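Local coordinates for beta-1,4-mannanase (Caldicellulosiruptor saccharolyticus, PDB 1PMH), which binds mannohexaose through a family 27 carbohydrate-binding module, which probably keeps the mannan-cleaving enzyme close to its substrate, at residues F160-Q165 with G171-D176; G14-F19 with Y46-D51; K83-E88 with Y105-N110; N5-D10 with T67-V72. All blocks are in the same frame, centred on the assembly; numbering follows the deposited sequence. Where two conformers were deposited one is given.

Interaction 1 (F160-Q165 with G171-D176); sequences FQFAGQ and GPIYLD. With CA (calcium ion), chain C; BMA (beta-D-mannopyranose), chain B.
Gln161, set between the core residues Phe160 and Phe162, accepts a hydrogen bond at OE1 from O2 of the chain B mannose, 2.6 Å away. Its NE2 donates to O3 of the same sugar at 3.0 Å, so the amide grips two neighbouring hydroxyls. The chain reaches them nearly fully extended, with CG anti to the backbone N (chi1 -178°). NE2 is also bonded to Asp64. With an alanine here both hydrogen bonds to the sugar vanish, which would probably leave O3 without this donor and weaken the hold on the sugar. The flanking phenylalanines point the other way, into the protein. Leu175 CD1 sits over the centre of the Phe160 ring, 4.1 Å from its centroid, in a CH-pi contact. The same methyl lies at the edge of the Phe162 ring, near its plane. Phe162 CE2 also meets Ile173 CG2 at 4.1 Å. At the far end of 171-176, both carboxylate oxygens of Asp176 bind the calcium ion, OD1 at 2.5 Å. Two facing sheets thus share an apolar core, with sugar bound outside one of them, as expected of a jelly-roll beta-sandwich binding module.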
# COMPACT_ATOMS: atom_id res chain seq x y z
N PHE A 160 2.78 3.54 3.40
CA PHE A 160 1.50 3.68 2.74
C PHE A 160 0.53 4.30 3.74
O PHE A 160 0.32 3.75 4.81
CB PHE A 160 0.92 2.35 2.28
CG PHE A 160 1.63 1.76 1.11
CD1 PHE A 160 2.84 1.15 1.26
CD2 PHE A 160 1.06 1.82 -0.17
CE1 PHE A 160 3.54 0.60 0.18
CE2 PHE A 160 1.72 1.28 -1.24
CZ PHE A 160 2.95 0.68 -1.03
N GLN A 161 0.01 5.48 3.39
CA GLN A 161 -0.99 6.15 4.18
C GLN A 161 -2.35 5.90 3.55
O GLN A 161 -2.48 6.00 2.35
CB GLN A 161 -0.70 7.63 4.27
CG GLN A 161 -1.72 8.37 5.13
CD GLN A 161 -1.32 9.83 5.26
OE1 GLN A 161 -1.90 10.70 4.59
NE2 GLN A 161 -0.35 10.11 6.09
N PHE A 162 -3.35 5.61 4.38
CA PHE A 162 -4.72 5.49 3.96
C PHE A 162 -5.53 6.47 4.76
O PHE A 162 -5.33 6.58 5.97
CB PHE A 162 -5.23 4.07 4.21
CG PHE A 162 -4.54 3.04 3.41
CD1 PHE A 162 -3.36 2.45 3.84
CD2 PHE A 162 -5.07 2.62 2.18
CE1 PHE A 162 -2.71 1.52 3.05
CE2 PHE A 162 -4.37 1.70 1.40
CZ PHE A 162 -3.24 1.15 1.87
N ALA A 163 -6.51 7.11 4.15
CA ALA A 163 -7.37 8.02 4.92
C ALA A 163 -8.78 7.96 4.39
O ALA A 163 -9.05 8.28 3.24
CB ALA A 163 -6.86 9.48 4.87
N GLY A 164 -9.69 7.55 5.26
CA GLY A 164 -11.10 7.59 4.88
C GLY A 164 -11.57 9.04 4.70
O GLY A 164 -11.29 9.90 5.51
N GLN A 165 -12.30 9.28 3.64
CA GLN A 165 -12.85 10.61 3.35
C GLN A 165 -14.36 10.50 3.40
O GLN A 165 -15.05 10.20 2.45
CB GLN A 165 -12.37 11.13 2.00
CG GLN A 165 -10.87 11.38 1.90
CD GLN A 165 -10.45 11.90 0.57
OE1 GLN A 165 -10.24 11.08 -0.34
NE2 GLN A 165 -10.35 13.18 0.42
N GLY A 171 -13.78 -3.26 6.26
CA GLY A 171 -13.44 -4.45 5.49
C GLY A 171 -11.97 -4.42 5.14
O GLY A 171 -11.21 -3.52 5.55
N PRO A 172 -11.54 -5.43 4.39
CA PRO A 172 -10.13 -5.48 4.00
C PRO A 172 -9.78 -4.58 2.83
O PRO A 172 -10.60 -4.31 1.94
CB PRO A 172 -9.96 -6.94 3.63
CG PRO A 172 -11.29 -7.38 3.13
CD PRO A 172 -12.28 -6.64 3.99
N ILE A 173 -8.51 -4.16 2.83
CA ILE A 173 -7.83 -3.62 1.67
C ILE A 173 -6.56 -4.46 1.58
O ILE A 173 -5.89 -4.67 2.58
CB ILE A 173 -7.48 -2.14 1.84
CG1 ILE A 173 -8.73 -1.28 1.95
CG2 ILE A 173 -6.58 -1.66 0.67
CD1 ILE A 173 -8.52 0.21 2.19
N TYR A 174 -6.24 -4.94 0.38
CA TYR A 174 -5.05 -5.77 0.21
C TYR A 174 -4.01 -5.00 -0.57
O TYR A 174 -4.31 -4.25 -1.50
CB TYR A 174 -5.35 -7.08 -0.50
CG TYR A 174 -6.43 -7.93 0.10
CD1 TYR A 174 -7.78 -7.65 -0.13
CD2 TYR A 174 -6.13 -9.06 0.87
CE1 TYR A 174 -8.79 -8.46 0.41
CE2 TYR A 174 -7.15 -9.84 1.42
CZ TYR A 174 -8.47 -9.55 1.20
OH TYR A 174 -9.49 -10.31 1.70
N LEU A 175 -2.76 -5.23 -0.23
CA LEU A 175 -1.62 -4.79 -1.00
C LEU A 175 -0.85 -5.99 -1.49
O LEU A 175 -0.71 -7.00 -0.79
CB LEU A 175 -0.68 -3.92 -0.20
CG LEU A 175 -1.15 -2.56 0.16
CD1 LEU A 175 -0.11 -1.89 1.06
CD2 LEU A 175 -1.36 -1.69 -1.08
N ASP A 176 -0.30 -5.89 -2.69
CA ASP A 176 0.59 -6.94 -3.19
C ASP A 176 1.57 -6.30 -4.17
O ASP A 176 1.36 -5.20 -4.69
CB ASP A 176 -0.19 -8.08 -3.85
CG ASP A 176 0.50 -9.43 -3.85
OD1 ASP A 176 1.65 -9.53 -3.39
OD2 ASP A 176 -0.09 -10.40 -4.32
CA CA C . 1.77 -12.01 -3.63
C1 BMA B . -1.81 15.18 5.16
C2 BMA B . -1.36 13.85 5.66
C3 BMA B . -0.25 14.09 6.67
C4 BMA B . 0.84 14.98 6.05
C5 BMA B . 0.25 16.22 5.41
C6 BMA B . 1.34 16.98 4.67
O2 BMA B . -0.87 13.08 4.58
O3 BMA B . 0.22 12.82 7.15
O4 BMA B . 1.65 15.50 7.07
O5 BMA B . -0.76 15.88 4.50
O6 BMA B . 0.81 18.20 4.29
O HOH W 1 2.92 -11.74 -5.64

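Interaction 2 (G14-F19 with Y46-D51); sequences GTVMSF and YALRLD. With CA (calcium ion), chain C; EDO (1,2-ethanediol), chain G.
The Tyr46 ring carries Gly14 CA over the centre of one face, in a CH-pi contact 3.5 Å from the centroid. The Phe19 ring has Val16 O in its plane at the edge, while Leu48 CD2 approaches it obliquely. These groups pack the loop 14-19 against strand 47-53 of the jelly-roll sandwich. Gly14 fits its place: its phi is positive, and a CB there would come tight against Tyr46 CZ. Just before the strand, the backbone oxygen Tyr46 O binds the calcium ion at 2.3 Å. Farther along, Leu48 does most of the work. Its CG stands anti to the backbone N (chi1 -168°), and its two methyls part to meet different partners. CD1 touches Val16 CG1 at 3.7 Å, and CD2 touches Phe19 CG at 3.8 Å. Phe11 also meets the Phe19 ring. Bonds within the loop help to shape it. Thr15 OG1 accepts from the backbone N of Met17, present as selenomethionine, at 3.0 Å. This is an ST turn, and a type I' turn follows from Val16 to Phe19. On the strand, Arg49 holds Asp51 side-on and has a second acidic partner in Asp38. Arg49 NE and NH2 both donate to Asp51 OD1, NE at 2.9 Å, on its syn side and almost exactly in the guanidinium plane.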
# COMPACT_ATOMS: atom_id res chain seq x y z
N GLY A 14 5.17 -16.00 2.56
CA GLY A 14 4.11 -16.20 3.52
C GLY A 14 4.26 -15.37 4.78
O GLY A 14 3.72 -15.73 5.83
N THR A 15 4.93 -14.24 4.69
CA THR A 15 5.10 -13.33 5.80
C THR A 15 4.64 -11.94 5.39
O THR A 15 4.54 -11.64 4.21
CB THR A 15 6.55 -13.23 6.28
OG1 THR A 15 7.31 -12.37 5.44
CG2 THR A 15 7.26 -14.56 6.42
N VAL A 16 4.48 -11.08 6.39
CA VAL A 16 4.17 -9.68 6.15
C VAL A 16 5.36 -8.84 5.73
O VAL A 16 5.20 -7.64 5.51
CB VAL A 16 3.48 -9.00 7.35
CG1 VAL A 16 2.15 -9.65 7.66
CG2 VAL A 16 4.37 -8.93 8.57
N MSE A 17 6.56 -9.42 5.63
CA MSE A 17 7.70 -8.69 5.10
C MSE A 17 7.93 -7.33 5.80
O MSE A 17 8.14 -6.29 5.17
CB MSE A 17 7.66 -8.52 3.58
CG MSE A 17 7.63 -9.84 2.89
SE MSE A 17 7.85 -9.63 0.99
CE MSE A 17 8.55 -11.44 0.56
N SER A 18 7.82 -7.41 7.11
CA SER A 18 8.08 -6.27 7.97
C SER A 18 7.04 -5.17 7.95
O SER A 18 7.17 -4.22 8.69
CB SER A 18 9.50 -5.70 7.78
OG SER A 18 10.46 -6.72 8.04
N PHE A 19 5.98 -5.33 7.20
CA PHE A 19 4.92 -4.32 7.24
C PHE A 19 4.21 -4.33 8.56
O PHE A 19 3.85 -5.38 9.10
CB PHE A 19 3.91 -4.51 6.11
CG PHE A 19 4.37 -4.03 4.76
CD1 PHE A 19 5.14 -4.80 3.91
CD2 PHE A 19 3.96 -2.81 4.32
CE1 PHE A 19 5.52 -4.28 2.67
CE2 PHE A 19 4.28 -2.38 3.06
CZ PHE A 19 5.06 -3.12 2.25
N TYR A 46 0.04 -15.27 -1.83
CA TYR A 46 -0.13 -14.44 -0.65
C TYR A 46 -0.25 -12.96 -0.97
O TYR A 46 0.37 -12.47 -1.89
CB TYR A 46 1.06 -14.60 0.32
CG TYR A 46 1.30 -16.01 0.85
CD1 TYR A 46 0.55 -16.52 1.91
CD2 TYR A 46 2.29 -16.81 0.30
CE1 TYR A 46 0.79 -17.83 2.40
CE2 TYR A 46 2.55 -18.09 0.79
CZ TYR A 46 1.80 -18.57 1.83
OH TYR A 46 2.04 -19.83 2.33
N ALA A 47 -0.96 -12.23 -0.12
CA ALA A 47 -1.08 -10.78 -0.18
C ALA A 47 -1.15 -10.25 1.23
O ALA A 47 -1.47 -10.97 2.16
CB ALA A 47 -2.29 -10.38 -0.99
N LEU A 48 -0.88 -8.96 1.36
CA LEU A 48 -1.00 -8.27 2.62
C LEU A 48 -2.42 -7.81 2.81
O LEU A 48 -2.91 -7.00 2.04
CB LEU A 48 -0.00 -7.13 2.70
CG LEU A 48 0.19 -6.50 4.09
CD1 LEU A 48 0.98 -7.44 4.98
CD2 LEU A 48 0.86 -5.15 3.96
N ARG A 49 -3.06 -8.27 3.88
CA ARG A 49 -4.42 -7.88 4.21
C ARG A 49 -4.42 -6.82 5.31
O ARG A 49 -3.88 -7.07 6.42
CB ARG A 49 -5.22 -9.12 4.65
CG ARG A 49 -6.66 -8.79 5.04
CD ARG A 49 -7.46 -10.04 5.35
NE ARG A 49 -8.74 -9.68 5.96
CZ ARG A 49 -9.88 -10.28 5.78
NH1 ARG A 49 -10.00 -11.38 5.04
NH2 ARG A 49 -10.92 -9.79 6.43
N LEU A 50 -5.07 -5.70 5.06
CA LEU A 50 -5.26 -4.61 6.01
C LEU A 50 -6.74 -4.57 6.34
O LEU A 50 -7.56 -4.28 5.49
CB LEU A 50 -4.83 -3.30 5.37
CG LEU A 50 -3.46 -3.25 4.71
CD1 LEU A 50 -3.24 -1.90 4.02
CD2 LEU A 50 -2.38 -3.58 5.71
N ASP A 51 -7.10 -4.92 7.55
CA ASP A 51 -8.50 -4.77 7.99
C ASP A 51 -8.69 -3.37 8.46
O ASP A 51 -8.02 -2.96 9.40
CB ASP A 51 -8.81 -5.79 9.08
CG ASP A 51 -8.75 -7.19 8.53
OD1 ASP A 51 -9.55 -7.46 7.60
OD2 ASP A 51 -7.95 -8.03 8.97
CA CA C . 1.77 -12.01 -3.63
C1 EDO G . 7.16 -1.00 9.99
O1 EDO G . 7.75 0.27 9.78
C2 EDO G . 8.12 -2.11 10.39
O2 EDO G . 9.02 -2.54 9.39
O HOH W 1 2.92 -11.74 -5.64

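Interaction 3 (K83-E88 with Y105-N110); sequences KSVEFE and YKVVIN. With BMA (beta-D-mannopyranose), chain D; BMA (beta-D-mannopyranose), chain B; BMA (beta-D-mannopyranose), chain E.
Phe87 and Tyr105 approach each other from opposite directions, and their ring planes stand at 75°. The pair is oblique, with centroids 5.5 Å apart. Phe87 CZ meets Tyr105 CE1 at 3.5 Å, and Tyr105 OH lies in the plane of the Phe87 ring at its edge. Both rings take the less common first torsion, with CG between the backbone N and the carbonyl carbon (chi1 66° for Phe87). The Tyr105 hydroxyl is hydrogen-bonded to Glu119. Val107 fills in beside the rings. Its CG2 touches Phe87 CE2 at 3.9 Å; the other methyl, CG1, meets Val85 CG1 at 4.1 Å. The contact is apolar and buried, between strands of two sheets. On the outer side of 105-110 the chemistry changes. Lys106 NZ bonds O2 of the chain B mannose at 2.8 Å and O3 of the chain E mannose at 2.8 Å, and it pairs with Glu115. Asn110 OD1 accepts from O2 of the chain D mannose at 2.7 Å, while ND2 donates almost straight to its O3. Strand 102-109 and the residue after it therefore have a core side and a sugar side, as befits the glycan-binding sheet of a beta-sandwich module.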
# COMPACT_ATOMS: atom_id res chain seq x y z
N LYS A 83 14.01 4.21 -9.80
CA LYS A 83 13.25 5.30 -10.41
C LYS A 83 11.77 5.27 -10.10
O LYS A 83 11.10 6.27 -10.37
CB LYS A 83 13.48 5.39 -11.93
CG LYS A 83 14.95 5.55 -12.28
CD LYS A 83 15.09 5.87 -13.75
CE LYS A 83 16.52 6.14 -14.12
NZ LYS A 83 16.66 6.64 -15.49
N SER A 84 11.25 4.18 -9.53
CA SER A 84 9.83 4.12 -9.25
C SER A 84 9.53 3.19 -8.09
O SER A 84 10.30 2.28 -7.78
CB SER A 84 9.02 3.68 -10.50
OG SER A 84 9.30 2.36 -10.89
N VAL A 85 8.38 3.41 -7.49
CA VAL A 85 7.73 2.47 -6.54
C VAL A 85 6.38 2.10 -7.14
O VAL A 85 5.59 2.97 -7.44
CB VAL A 85 7.56 3.08 -5.14
CG1 VAL A 85 6.79 2.09 -4.25
CG2 VAL A 85 8.96 3.38 -4.55
N GLU A 86 6.18 0.81 -7.32
CA GLU A 86 4.99 0.26 -7.92
C GLU A 86 4.24 -0.59 -6.90
O GLU A 86 4.85 -1.15 -5.99
CB GLU A 86 5.41 -0.64 -9.09
CG GLU A 86 4.26 -1.13 -9.94
CD GLU A 86 4.76 -1.80 -11.19
OE1 GLU A 86 5.79 -1.30 -11.74
OE2 GLU A 86 4.08 -2.74 -11.66
N PHE A 87 2.93 -0.69 -7.01
CA PHE A 87 2.13 -1.50 -6.09
C PHE A 87 0.81 -1.85 -6.74
O PHE A 87 0.37 -1.19 -7.70
CB PHE A 87 1.89 -0.73 -4.79
CG PHE A 87 1.03 0.48 -4.99
CD1 PHE A 87 -0.36 0.37 -4.92
CD2 PHE A 87 1.59 1.68 -5.39
CE1 PHE A 87 -1.16 1.42 -5.26
CE2 PHE A 87 0.75 2.76 -5.72
CZ PHE A 87 -0.60 2.62 -5.63
N GLU A 88 0.16 -2.88 -6.18
CA GLU A 88 -1.21 -3.23 -6.51
C GLU A 88 -2.01 -3.21 -5.21
O GLU A 88 -1.59 -3.75 -4.20
CB GLU A 88 -1.28 -4.64 -7.14
CG GLU A 88 -0.53 -4.77 -8.46
CD GLU A 88 -0.60 -6.15 -9.09
OE1 GLU A 88 -1.71 -6.53 -9.47
OE2 GLU A 88 0.46 -6.79 -9.28
N TYR A 105 -5.08 7.69 -0.53
CA TYR A 105 -3.85 7.04 -0.15
C TYR A 105 -2.67 7.85 -0.62
O TYR A 105 -2.73 8.65 -1.57
CB TYR A 105 -3.77 5.57 -0.60
CG TYR A 105 -3.57 5.45 -2.08
CD1 TYR A 105 -2.31 5.44 -2.60
CD2 TYR A 105 -4.63 5.38 -2.97
CE1 TYR A 105 -2.08 5.37 -3.98
CE2 TYR A 105 -4.44 5.30 -4.33
CZ TYR A 105 -3.16 5.36 -4.84
OH TYR A 105 -2.90 5.29 -6.19
N LYS A 106 -1.55 7.63 0.07
CA LYS A 106 -0.26 8.21 -0.29
C LYS A 106 0.80 7.12 -0.18
O LYS A 106 0.72 6.26 0.67
CB LYS A 106 0.12 9.38 0.60
CG LYS A 106 -0.91 10.47 0.72
CD LYS A 106 -0.39 11.71 1.42
CE LYS A 106 -1.37 12.88 1.34
NZ LYS A 106 -0.77 14.09 2.02
N VAL A 107 1.82 7.26 -1.04
CA VAL A 107 3.00 6.41 -1.00
C VAL A 107 4.18 7.34 -0.73
O VAL A 107 4.36 8.33 -1.46
CB VAL A 107 3.17 5.66 -2.32
CG1 VAL A 107 4.43 4.82 -2.29
CG2 VAL A 107 1.96 4.76 -2.58
N VAL A 108 4.94 7.02 0.30
CA VAL A 108 5.92 7.91 0.89
C VAL A 108 7.21 7.16 1.16
O VAL A 108 7.20 6.03 1.64
CB VAL A 108 5.36 8.45 2.21
CG1 VAL A 108 6.32 9.24 3.03
CG2 VAL A 108 4.10 9.27 1.96
N ILE A 109 8.34 7.84 0.91
CA ILE A 109 9.61 7.46 1.53
C ILE A 109 9.81 8.33 2.73
O ILE A 109 9.90 9.56 2.60
CB ILE A 109 10.81 7.53 0.56
CG1 ILE A 109 10.60 6.59 -0.64
CG2 ILE A 109 12.10 7.22 1.30
CD1 ILE A 109 11.68 6.78 -1.74
N ASN A 110 9.81 7.73 3.91
CA ASN A 110 9.87 8.51 5.15
C ASN A 110 11.27 8.93 5.54
O ASN A 110 11.78 8.55 6.57
CB ASN A 110 9.11 7.77 6.25
CG ASN A 110 8.84 8.63 7.46
OD1 ASN A 110 8.88 9.87 7.37
ND2 ASN A 110 8.53 7.97 8.59
C1 BMA D . 6.04 12.20 10.34
C2 BMA D . 6.99 11.04 10.12
C3 BMA D . 7.23 10.30 11.44
C4 BMA D . 7.80 11.33 12.43
C5 BMA D . 6.90 12.56 12.59
C6 BMA D . 7.41 13.71 13.47
O2 BMA D . 8.14 11.49 9.45
O3 BMA D . 8.24 9.33 11.22
O4 BMA D . 7.89 10.81 13.74
O5 BMA D . 6.67 13.08 11.31
O6 BMA D . 6.34 14.61 13.66
C1 BMA B . -1.81 15.18 5.16
C2 BMA B . -1.36 13.85 5.66
C3 BMA B . -0.25 14.09 6.67
C4 BMA B . 0.84 14.98 6.05
C5 BMA B . 0.25 16.22 5.41
C6 BMA B . 1.34 16.98 4.67
O2 BMA B . -0.87 13.08 4.58
O3 BMA B . 0.22 12.82 7.15
O4 BMA B . 1.65 15.50 7.07
O5 BMA B . -0.76 15.88 4.50
O6 BMA B . 0.81 18.20 4.29
C1 BMA E . -6.04 16.97 2.91
C2 BMA E . -4.83 17.14 2.00
C3 BMA E . -3.78 16.12 2.43
C4 BMA E . -3.59 16.13 3.91
C5 BMA E . -4.90 16.00 4.69
C6 BMA E . -4.78 16.08 6.19
O2 BMA E . -4.30 18.44 2.18
O3 BMA E . -2.57 16.27 1.69
O4 BMA E . -2.79 15.00 4.18
O5 BMA E . -5.78 17.04 4.27
O6 BMA E . -4.10 17.25 6.58

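Interaction 4 (N5-D10 with T67-V72); sequences NPVVLD and TWIGGV. Unlike the reference sequence in segment 67-72: Ile69 (reference Phe). With CA (calcium ion), chain C; EDO (1,2-ethanediol), chain G.
Val7 and Ile69 mark the closest backbone approach, with CA atoms 8.3 Å apart and no hydrogen bond crossing between the segments. Their side chains close the distance: Val7 CG1 meets Ile69 CG2 at 4.2 Å. Ile69 differs from the reference sequence, which has a phenylalanine. Leu9 and Thr67 reach toward each other tip to tip, Leu9 CD1 to Thr67 CG2 at 4.0 Å. Ile69 and Leu9 were each modelled in two conformations, so both contacts are less certain in detail. The Thr67 methyl lies between the backbone N and the carbonyl carbon, while OG1 is anti to the N (chi1 -170°) and bonds Met17 O. The contact joins the two sheets of the jelly-roll sandwich near one end. Strand 7-9 pairs with 172-181, and strand 61-68 with 153-165. Phe77 adds cover to both Val7 and Ile69. After Trp68 the chain turns, and Gly71 N donates to Trp68 O at 2.9 Å. Gly70 and Gly71 both have positive phi. The Trp68 side chain touches Arg155 and Gln157. Its ring edge faces O2 of an ethanediol, probably from the crystallisation liquor, and Trp68 N donates to this O2 at 3.2 Å. Shortening Trp68 to an alanine would probably leave Arg155 and Gln157 without this neighbour and more open to solvent. Just past strand 7-9, Asp10 O binds the calcium ion at 2.4 Å.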
# COMPACT_ATOMS: atom_id res chain seq x y z
N ASN A 5 19.16 -4.38 -8.55
CA ASN A 5 18.23 -5.47 -8.32
C ASN A 5 16.94 -4.86 -7.75
O ASN A 5 16.96 -4.21 -6.72
CB ASN A 5 18.79 -6.40 -7.24
CG ASN A 5 20.06 -7.10 -7.67
OD1 ASN A 5 20.23 -7.42 -8.84
ND2 ASN A 5 20.94 -7.39 -6.70
N PRO A 6 15.79 -5.14 -8.35
CA PRO A 6 14.52 -4.67 -7.79
C PRO A 6 14.29 -5.20 -6.40
O PRO A 6 14.68 -6.33 -6.14
CB PRO A 6 13.48 -5.17 -8.79
CG PRO A 6 14.32 -5.45 -10.07
CD PRO A 6 15.63 -5.91 -9.60
N VAL A 7 13.66 -4.40 -5.56
CA VAL A 7 13.23 -4.86 -4.26
C VAL A 7 11.77 -5.28 -4.44
O VAL A 7 10.94 -4.49 -4.84
CB VAL A 7 13.31 -3.78 -3.18
CG1 VAL A 7 12.80 -4.29 -1.88
CG2 VAL A 7 14.71 -3.23 -3.02
N VAL A 8 11.49 -6.57 -4.23
CA VAL A 8 10.20 -7.13 -4.58
C VAL A 8 9.51 -7.63 -3.31
O VAL A 8 9.86 -8.67 -2.73
CB VAL A 8 10.37 -8.33 -5.54
CG1 VAL A 8 9.05 -8.92 -5.92
CG2 VAL A 8 11.05 -7.81 -6.80
N LEU A 9 8.51 -6.88 -2.86
CA LEU A 9 7.72 -7.19 -1.67
C LEU A 9 6.39 -7.77 -2.16
O LEU A 9 5.38 -7.09 -2.32
CB LEU A 9 7.57 -5.94 -0.82
CG LEU A 9 8.84 -5.14 -0.53
CD1 LEU A 9 8.57 -3.99 0.40
CD2 LEU A 9 9.90 -6.05 0.08
N ASP A 10 6.45 -9.08 -2.39
CA ASP A 10 5.35 -9.84 -2.98
C ASP A 10 4.64 -10.77 -2.00
O ASP A 10 3.69 -11.45 -2.38
CB ASP A 10 5.78 -10.62 -4.22
CG ASP A 10 6.87 -11.62 -3.96
OD1 ASP A 10 7.24 -11.86 -2.80
OD2 ASP A 10 7.39 -12.18 -4.96
N THR A 67 7.04 -0.20 6.22
CA THR A 67 7.98 -1.30 6.19
C THR A 67 9.39 -0.73 6.09
O THR A 67 9.60 0.27 5.44
CB THR A 67 7.68 -2.33 5.08
OG1 THR A 67 8.51 -3.49 5.27
CG2 THR A 67 7.94 -1.78 3.70
N TRP A 68 10.33 -1.40 6.73
CA TRP A 68 11.72 -1.09 6.58
C TRP A 68 12.27 -2.02 5.56
O TRP A 68 12.14 -3.25 5.65
CB TRP A 68 12.45 -1.29 7.93
CG TRP A 68 12.15 -0.20 8.89
CD1 TRP A 68 11.28 -0.24 9.95
CD2 TRP A 68 12.71 1.10 8.91
NE1 TRP A 68 11.26 0.95 10.62
CE2 TRP A 68 12.14 1.80 10.00
CE3 TRP A 68 13.69 1.75 8.12
CZ2 TRP A 68 12.50 3.11 10.30
CZ3 TRP A 68 14.04 3.03 8.44
CH2 TRP A 68 13.42 3.72 9.49
N ILE A 69 12.91 -1.49 4.57
CA ILE A 69 13.59 -2.33 3.62
C ILE A 69 14.59 -3.26 4.31
O ILE A 69 15.36 -2.85 5.18
CB ILE A 69 14.20 -1.49 2.49
CG1 ILE A 69 13.22 -0.44 1.94
CG2 ILE A 69 14.71 -2.36 1.35
CD1 ILE A 69 11.96 -0.93 1.31
N GLY A 70 14.50 -4.56 4.03
CA GLY A 70 15.36 -5.53 4.67
C GLY A 70 15.09 -5.78 6.14
O GLY A 70 15.84 -6.51 6.78
N GLY A 71 14.00 -5.26 6.66
CA GLY A 71 13.63 -5.33 8.06
C GLY A 71 14.54 -4.52 8.96
O GLY A 71 14.38 -4.67 10.18
N VAL A 72 15.46 -3.71 8.42
CA VAL A 72 16.42 -3.04 9.31
C VAL A 72 15.87 -1.72 9.79
O VAL A 72 15.80 -0.77 9.00
CB VAL A 72 17.77 -2.82 8.66
CG1 VAL A 72 18.71 -2.07 9.57
CG2 VAL A 72 18.36 -4.16 8.19
CA CA C . 1.77 -12.01 -3.63
C1 EDO G . 7.16 -1.00 9.99
O1 EDO G . 7.75 0.27 9.78
C2 EDO G . 8.12 -2.11 10.39
O2 EDO G . 9.02 -2.54 9.39
O HOH W 1 2.92 -11.74 -5.64

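Interactions 1 and 3 are fully buried and apolar, and each links the two sheets across the sandwich interior. Their strands are neighbours in both sheets, and Phe160 packs on Val107 between them. Each also has a polar outer side on the sugar-binding sheet, and Gln161 and Lys106 share one mannose. Interactions 2 and 4 lie nearer the surface and are only partly buried. One sets loop 14-19 on strand 47-53, the other strand 7-9 against the end of strand 61-68. They touch through Phe19 and Thr67. Calcium ties interactions 1, 2 and 4 together, with Asp176, Tyr46 and Asp10 among its ligands. Interaction 3 has no part in that site. Interaction 1 touches both metal and sugar, through Asp176 and Gln161.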